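Side-chain contacts in exopolygalacturonase (Yersinia enterocolitica, PDB 2UVF), which probably removes digalacturonic acid from the ends of pectin's polygalacturonan chains, as an exo-acting family 28 glycoside hydrolase with a parallel beta-helix: residues Ala59-Arg64 / Thr523-Thr528; His97-Asp102 / His108-Gln113. All blocks are in the same frame, centred on the assembly; numbering follows the deposited sequence.

Contact 1 of 2, residues Ala59-Arg64 / Thr523-Thr528; sequences APEDTR and TLKNVT
Lys525 NZ donates to Glu61 OE2 at 2.9 Å, a hydrogen-bonded salt bridge in which the ammonium lies above the carboxylate, 49° out of its plane. The two side chains cross at about a right angle. Glu61 reaches out extended, whereas Lys525 bends at chi3 (-59°), which lays its chain against the carboxylate: Lys525 CD comes to 3.1 Å from Glu61 OE2. The bridge runs from the loop between strands 53-58 and 66-73 of the fibronectin type III domain to Lys525 of the parallel beta-helix, next to the corner where strand 518-532 turns at Asn526, whose phi and psi are both positive, in the left-handed helical region. At that corner Asn526 ND2 lies 2.8 Å from Glu61 O. The Asn526 amide is held within the beta-helix, ND2 donating to Asn484 OD1 and OD1 accepting from Asn558 ND2, a series consistent with an asparagine ladder along successive coils; Asn484 ND2 in turn bonds Glu61 O. Beside the bridge the loop is braced internally: the NE edge of the Arg64 guanidinium clasps both carboxylate oxygens of Asp62, NE to OD1 at 2.9 Å and NH2 to OD2 at 3.1 Å. Arg64 N reaches Asp62 OD1 from the carboxylate face opposite to Arg64 NE, closing an Asx turn.

Contact 2 of 2, residues His97-Asp102 / His108-Gln113; sequences HFYVND and HKIVMQ. With NI (nickel (II) ion), chain J.
His108 presents its backbone carbonyl to the Tyr99 hydroxyl: Tyr99 OH donates to His108 O at 2.8 Å. The donor lies in the carbonyl plane on a lone pair, with a C=O...donor angle of 141°, and the oxygen in turn sits at the edge of the phenol ring, in its plane, 3.3 Å from Tyr99 CE1. The first side-chain bond of His108 points away from the helix segment, and the residue meets Tyr99 through its carbonyl. Lys109 follows obliquely to the ring, its CA 3.6 Å from Tyr99 OH, while Lys109 CG comes loosely to Tyr99 CE1 and the ammonium end leads off to a weak hydrogen bond with Asn105 OD1. Ile110 supplies the second grip: Ile110 N donates to Tyr99 OH at 3.2 Å with an N-H...O angle of 161°. Ile110 CG2 packs against the same phenol oxygen, Tyr99 OH, at 3.6 Å. That oxygen is thus donor and acceptor at once, spanning a carbonyl and an amide two residues apart. Tyr99 lies toward the C-terminal end of helix 92-100, and its hydroxyl bridges this helix to the loop before strand 114-117 in the fibronectin type III domain. Its chi1 of -59° sets the ring trans to its own carbonyl carbon and sends it out to the loop, and Phe98 CD2 lies 3.9 Å above the ring plane, over its centre. Val457 and Ala486 of the beta-helix touch Tyr99 as well, and Ile110 rests on Asn455. On the same helix, His97 NE2 binds a nickel ion at 2.1 Å, with two waters as further ligands.

How the contacts relate
The centres of the two contacts lie about 14 Å apart, on the same side of the chain's centre. Along the sequence, both segments of contact 2 fall between those of contact 1, whose closest ends are 459 residues apart. Contact 1 joins the fibronectin type III domain to the family 28 beta-helix; contact 2 is local to the former. They meet directly: Thr528 OG1 and His108 N form a probable hydrogen bond of 2.8 Å, and Ala59 CB packs against Val111 CG2 at 3.8 Å. Strand 476-490 adjoins both, so the 59-64 loop and the helix-loop unit dock side by side on the beta-helix, forming part of the interface between the domains.

Contact 1 of 2, residues Ala59-Arg64 / Thr523-Thr528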
loop_
_atom_site.group_PDB
_atom_site.type_symbol
_atom_site.label_atom_id
_atom_site.label_comp_id
_atom_site.label_asym_id
_atom_site.label_seq_id
_atom_site.Cartn_x
_atom_site.Cartn_y
_atom_site.Cartn_z
ATOM N N ALA A 59 -0.502 19.128 1.986
ATOM C CA ALA A 59 0.620 19.878 2.529
ATOM C C ALA A 59 1.491 20.209 1.327
ATOM O O ALA A 59 1.546 19.407 0.392
ATOM C CB ALA A 59 1.389 19.028 3.533
ATOM N N PRO A 60 2.163 21.386 1.328
ATOM C CA PRO A 60 3.012 21.785 0.201
ATOM C C PRO A 60 4.363 21.067 0.130
ATOM O O PRO A 60 4.716 20.289 1.027
ATOM C CB PRO A 60 3.229 23.290 0.442
ATOM C CG PRO A 60 3.075 23.490 1.889
ATOM C CD PRO A 60 2.140 22.415 2.395
ATOM N N GLU A 61 5.121 21.352 -0.925
ATOM C CA GLU A 61 6.443 20.758 -1.128
ATOM C C GLU A 61 7.413 21.060 0.022
ATOM O O GLU A 61 8.201 20.206 0.432
ATOM C CB GLU A 61 7.021 21.278 -2.434
ATOM C CG GLU A 61 8.276 20.590 -2.909
ATOM C CD GLU A 61 8.664 21.055 -4.291
ATOM O OE1 GLU A 61 8.833 22.283 -4.483
ATOM O OE2 GLU A 61 8.799 20.205 -5.195
ATOM N N ASP A 62 7.338 22.285 0.532
ATOM C CA ASP A 62 8.267 22.805 1.532
ATOM C C ASP A 62 7.491 23.091 2.811
ATOM O O ASP A 62 6.696 24.040 2.863
ATOM C CB ASP A 62 8.921 24.084 0.984
ATOM C CG ASP A 62 9.841 24.785 1.994
ATOM O OD1 ASP A 62 10.236 24.195 3.034
ATOM O OD2 ASP A 62 10.171 25.958 1.727
ATOM N N THR A 63 7.717 22.261 3.832
ATOM C CA THR A 63 6.987 22.361 5.092
ATOM C C THR A 63 7.908 22.817 6.222
ATOM O O THR A 63 7.575 22.685 7.397
ATOM C CB THR A 63 6.305 21.004 5.479
ATOM O OG1 THR A 63 7.304 20.012 5.712
ATOM C CG2 THR A 63 5.371 20.509 4.382
ATOM N N ARG A 64 9.064 23.362 5.857
ATOM C CA ARG A 64 10.074 23.811 6.821
ATOM C C ARG A 64 9.534 24.668 7.973
ATOM O O ARG A 64 10.056 24.607 9.099
ATOM C CB ARG A 64 11.192 24.565 6.104
ATOM C CG ARG A 64 12.233 23.662 5.473
ATOM C CD ARG A 64 13.373 24.452 4.832
ATOM N NE ARG A 64 12.987 25.065 3.558
ATOM C CZ ARG A 64 13.637 26.084 2.995
ATOM N NH1 ARG A 64 14.690 26.611 3.602
ATOM N NH2 ARG A 64 13.236 26.585 1.834
ATOM N N THR A 523 10.831 12.376 -9.143
ATOM C CA THR A 523 11.288 13.402 -8.231
ATOM C C THR A 523 11.525 12.826 -6.833
ATOM O O THR A 523 10.609 12.268 -6.202
ATOM C CB THR A 523 10.267 14.551 -8.177
ATOM O OG1 THR A 523 10.168 15.131 -9.479
ATOM C CG2 THR A 523 10.676 15.619 -7.171
ATOM N N LEU A 524 12.774 12.964 -6.386
ATOM C CA LEU A 524 13.186 12.712 -5.016
ATOM C C LEU A 524 13.608 14.040 -4.357
ATOM O O LEU A 524 14.591 14.649 -4.755
ATOM C CB LEU A 524 14.324 11.691 -4.982
ATOM C CG LEU A 524 14.499 10.863 -3.701
ATOM C CD1 LEU A 524 13.673 9.596 -3.771
ATOM C CD2 LEU A 524 15.965 10.515 -3.537
ATOM N N LYS A 525 12.841 14.472 -3.353
ATOM C CA LYS A 525 12.991 15.794 -2.737
ATOM C C LYS A 525 12.750 15.733 -1.232
ATOM O O LYS A 525 11.838 15.028 -0.785
ATOM C CB LYS A 525 11.984 16.771 -3.348
ATOM C CG LYS A 525 12.397 18.226 -3.226
ATOM C CD LYS A 525 11.548 19.145 -4.113
ATOM C CE LYS A 525 11.634 18.758 -5.598
ATOM N NZ LYS A 525 11.339 19.899 -6.542
ATOM N N ASN A 526 13.561 16.468 -0.464
ATOM C CA ASN A 526 13.358 16.628 0.989
ATOM C C ASN A 526 13.272 15.274 1.699
ATOM O O ASN A 526 12.295 15.005 2.381
ATOM C CB ASN A 526 12.074 17.424 1.288
ATOM C CG ASN A 526 12.018 18.782 0.595
ATOM O OD1 ASN A 526 13.023 19.309 0.137
ATOM N ND2 ASN A 526 10.824 19.354 0.532
ATOM N N VAL A 527 14.291 14.437 1.508
ATOM C CA VAL A 527 14.325 13.058 2.004
ATOM C C VAL A 527 15.629 12.849 2.767
ATOM O O VAL A 527 16.702 13.197 2.290
ATOM C CB VAL A 527 14.198 12.009 0.848
ATOM C CG1 VAL A 527 14.653 10.599 1.291
ATOM C CG2 VAL A 527 12.776 11.986 0.270
ATOM N N THR A 528 15.513 12.285 3.959
ATOM C CA THR A 528 16.653 12.002 4.806
ATOM C C THR A 528 16.662 10.513 5.103
ATOM O O THR A 528 15.625 9.933 5.423
ATOM C CB THR A 528 16.566 12.794 6.123
ATOM O OG1 THR A 528 15.253 12.615 6.689
ATOM C CG2 THR A 528 16.808 14.282 5.868
#

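Contact 2 of 2, residues His97-Asp102 / His108-Gln113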
loop_
_atom_site.group_PDB
_atom_site.type_symbol
_atom_site.label_atom_id
_atom_site.label_comp_id
_atom_site.label_asym_id
_atom_site.label_seq_id
_atom_site.Cartn_x
_atom_site.Cartn_y
_atom_site.Cartn_z
ATOM N N HIS A 97 7.897 7.982 17.773
ATOM C CA HIS A 97 9.009 7.282 18.370
ATOM C C HIS A 97 10.212 7.298 17.436
ATOM O O HIS A 97 11.365 7.328 17.887
ATOM C CB HIS A 97 8.603 5.868 18.772
ATOM C CG HIS A 97 9.765 5.025 19.178
ATOM N ND1 HIS A 97 10.391 4.160 18.306
ATOM C CD2 HIS A 97 10.464 4.974 20.332
ATOM C CE1 HIS A 97 11.407 3.583 18.924
ATOM N NE2 HIS A 97 11.484 4.068 20.150
ATOM N N PHE A 98 9.939 7.348 16.135
ATOM C CA PHE A 98 10.996 7.369 15.116
ATOM C C PHE A 98 11.952 8.533 15.397
ATOM O O PHE A 98 13.145 8.396 15.253
ATOM C CB PHE A 98 10.372 7.460 13.721
ATOM C CG PHE A 98 11.366 7.600 12.599
ATOM C CD1 PHE A 98 11.875 6.467 11.953
ATOM C CD2 PHE A 98 11.764 8.868 12.151
ATOM C CE1 PHE A 98 12.772 6.594 10.903
ATOM C CE2 PHE A 98 12.662 8.993 11.103
ATOM C CZ PHE A 98 13.165 7.854 10.470
ATOM N N TYR A 99 11.410 9.680 15.803
ATOM C CA TYR A 99 12.238 10.845 16.087
ATOM C C TYR A 99 12.875 10.864 17.483
ATOM O O TYR A 99 13.756 11.690 17.708
ATOM C CB TYR A 99 11.451 12.129 15.852
ATOM C CG TYR A 99 10.938 12.267 14.439
ATOM C CD1 TYR A 99 11.770 12.711 13.409
ATOM C CD2 TYR A 99 9.619 11.956 14.129
ATOM C CE1 TYR A 99 11.292 12.850 12.120
ATOM C CE2 TYR A 99 9.145 12.072 12.835
ATOM C CZ TYR A 99 9.985 12.536 11.844
ATOM O OH TYR A 99 9.513 12.659 10.561
ATOM N N VAL A 100 12.452 9.974 18.401
ATOM C CA VAL A 100 13.035 9.871 19.755
ATOM C C VAL A 100 14.542 9.691 19.744
ATOM O O VAL A 100 15.236 10.183 20.632
ATOM C CB VAL A 100 12.416 8.733 20.528
ATOM N N ASN A 101 15.032 8.952 18.749
ATOM C CA ASN A 101 16.464 8.728 18.512
ATOM C C ASN A 101 17.193 9.950 17.927
ATOM O O ASN A 101 18.421 10.056 18.022
ATOM C CB ASN A 101 16.640 7.537 17.549
ATOM C CG ASN A 101 16.844 6.214 18.275
ATOM O OD1 ASN A 101 17.169 5.205 17.648
ATOM N ND2 ASN A 101 16.668 6.213 19.607
ATOM N N ASP A 102 16.463 10.916 17.397
ATOM C CA ASP A 102 17.031 11.838 16.434
ATOM C C ASP A 102 17.558 13.106 17.085
ATOM O O ASP A 102 17.012 14.166 16.958
ATOM C CB ASP A 102 16.034 12.103 15.293
ATOM C CG ASP A 102 16.586 12.970 14.222
ATOM O OD1 ASP A 102 17.747 12.947 14.017
ATOM O OD2 ASP A 102 15.875 13.696 13.596
ATOM N N HIS A 108 14.148 14.527 8.424
ATOM C CA HIS A 108 13.041 15.357 7.956
ATOM C C HIS A 108 11.819 15.132 8.841
ATOM O O HIS A 108 11.350 14.006 9.000
ATOM C CB HIS A 108 12.673 15.045 6.486
ATOM C CG HIS A 108 11.580 15.924 5.955
ATOM N ND1 HIS A 108 11.826 17.159 5.392
ATOM C CD2 HIS A 108 10.234 15.772 5.954
ATOM C CE1 HIS A 108 10.679 17.724 5.058
ATOM N NE2 HIS A 108 9.699 16.903 5.389
ATOM N N LYS A 109 11.310 16.211 9.423
ATOM C CA LYS A 109 10.098 16.150 10.239
ATOM C C LYS A 109 8.848 16.264 9.368
ATOM O O LYS A 109 8.579 17.297 8.769
ATOM C CB LYS A 109 10.098 17.232 11.333
ATOM C CG LYS A 109 11.331 17.221 12.268
ATOM C CD LYS A 109 11.571 18.650 12.814
ATOM C CE LYS A 109 12.924 18.809 13.526
ATOM N NZ LYS A 109 14.059 18.994 12.567
ATOM N N ILE A 110 8.075 15.187 9.322
ATOM C CA ILE A 110 6.852 15.145 8.534
ATOM C C ILE A 110 5.726 15.927 9.219
ATOM O O ILE A 110 5.776 16.181 10.415
ATOM C CB ILE A 110 6.443 13.680 8.201
ATOM C CG1 ILE A 110 6.026 12.909 9.458
ATOM C CG2 ILE A 110 7.592 12.956 7.477
ATOM C CD1 ILE A 110 5.226 11.640 9.184
ATOM N N VAL A 111 4.720 16.312 8.443
ATOM C CA VAL A 111 3.538 16.966 8.977
ATOM C C VAL A 111 2.307 16.079 8.773
ATOM O O VAL A 111 2.271 15.249 7.860
ATOM C CB VAL A 111 3.353 18.386 8.358
ATOM C CG1 VAL A 111 4.514 19.325 8.794
ATOM C CG2 VAL A 111 3.224 18.328 6.807
ATOM N N MET A 112 1.312 16.222 9.645
ATOM C CA MET A 112 0.035 15.505 9.480
ATOM C C MET A 112 -0.868 16.190 8.445
ATOM O O MET A 112 -0.848 17.415 8.307
ATOM C CB MET A 112 -0.683 15.315 10.819
ATOM C CG MET A 112 0.119 14.517 11.869
ATOM S SD MET A 112 0.345 12.730 11.513
ATOM C CE MET A 112 1.956 12.722 10.759
ATOM N N GLN A 113 -1.635 15.377 7.709
ATOM C CA GLN A 113 -2.503 15.830 6.606
ATOM C C GLN A 113 -3.910 15.235 6.768
ATOM O O GLN A 113 -4.709 15.245 5.841
ATOM C CB GLN A 113 -1.926 15.399 5.265
ATOM C CG GLN A 113 -0.596 16.040 4.895
ATOM C CD GLN A 113 0.004 15.446 3.643
ATOM O OE1 GLN A 113 1.077 14.840 3.674
ATOM N NE2 GLN A 113 -0.681 15.621 2.527
HETATM NI NI NI J . 12.894 3.554 21.642
HETATM O O HOH W 1 12.569 1.342 21.332
HETATM O O HOH W 2 14.505 3.940 20.037
#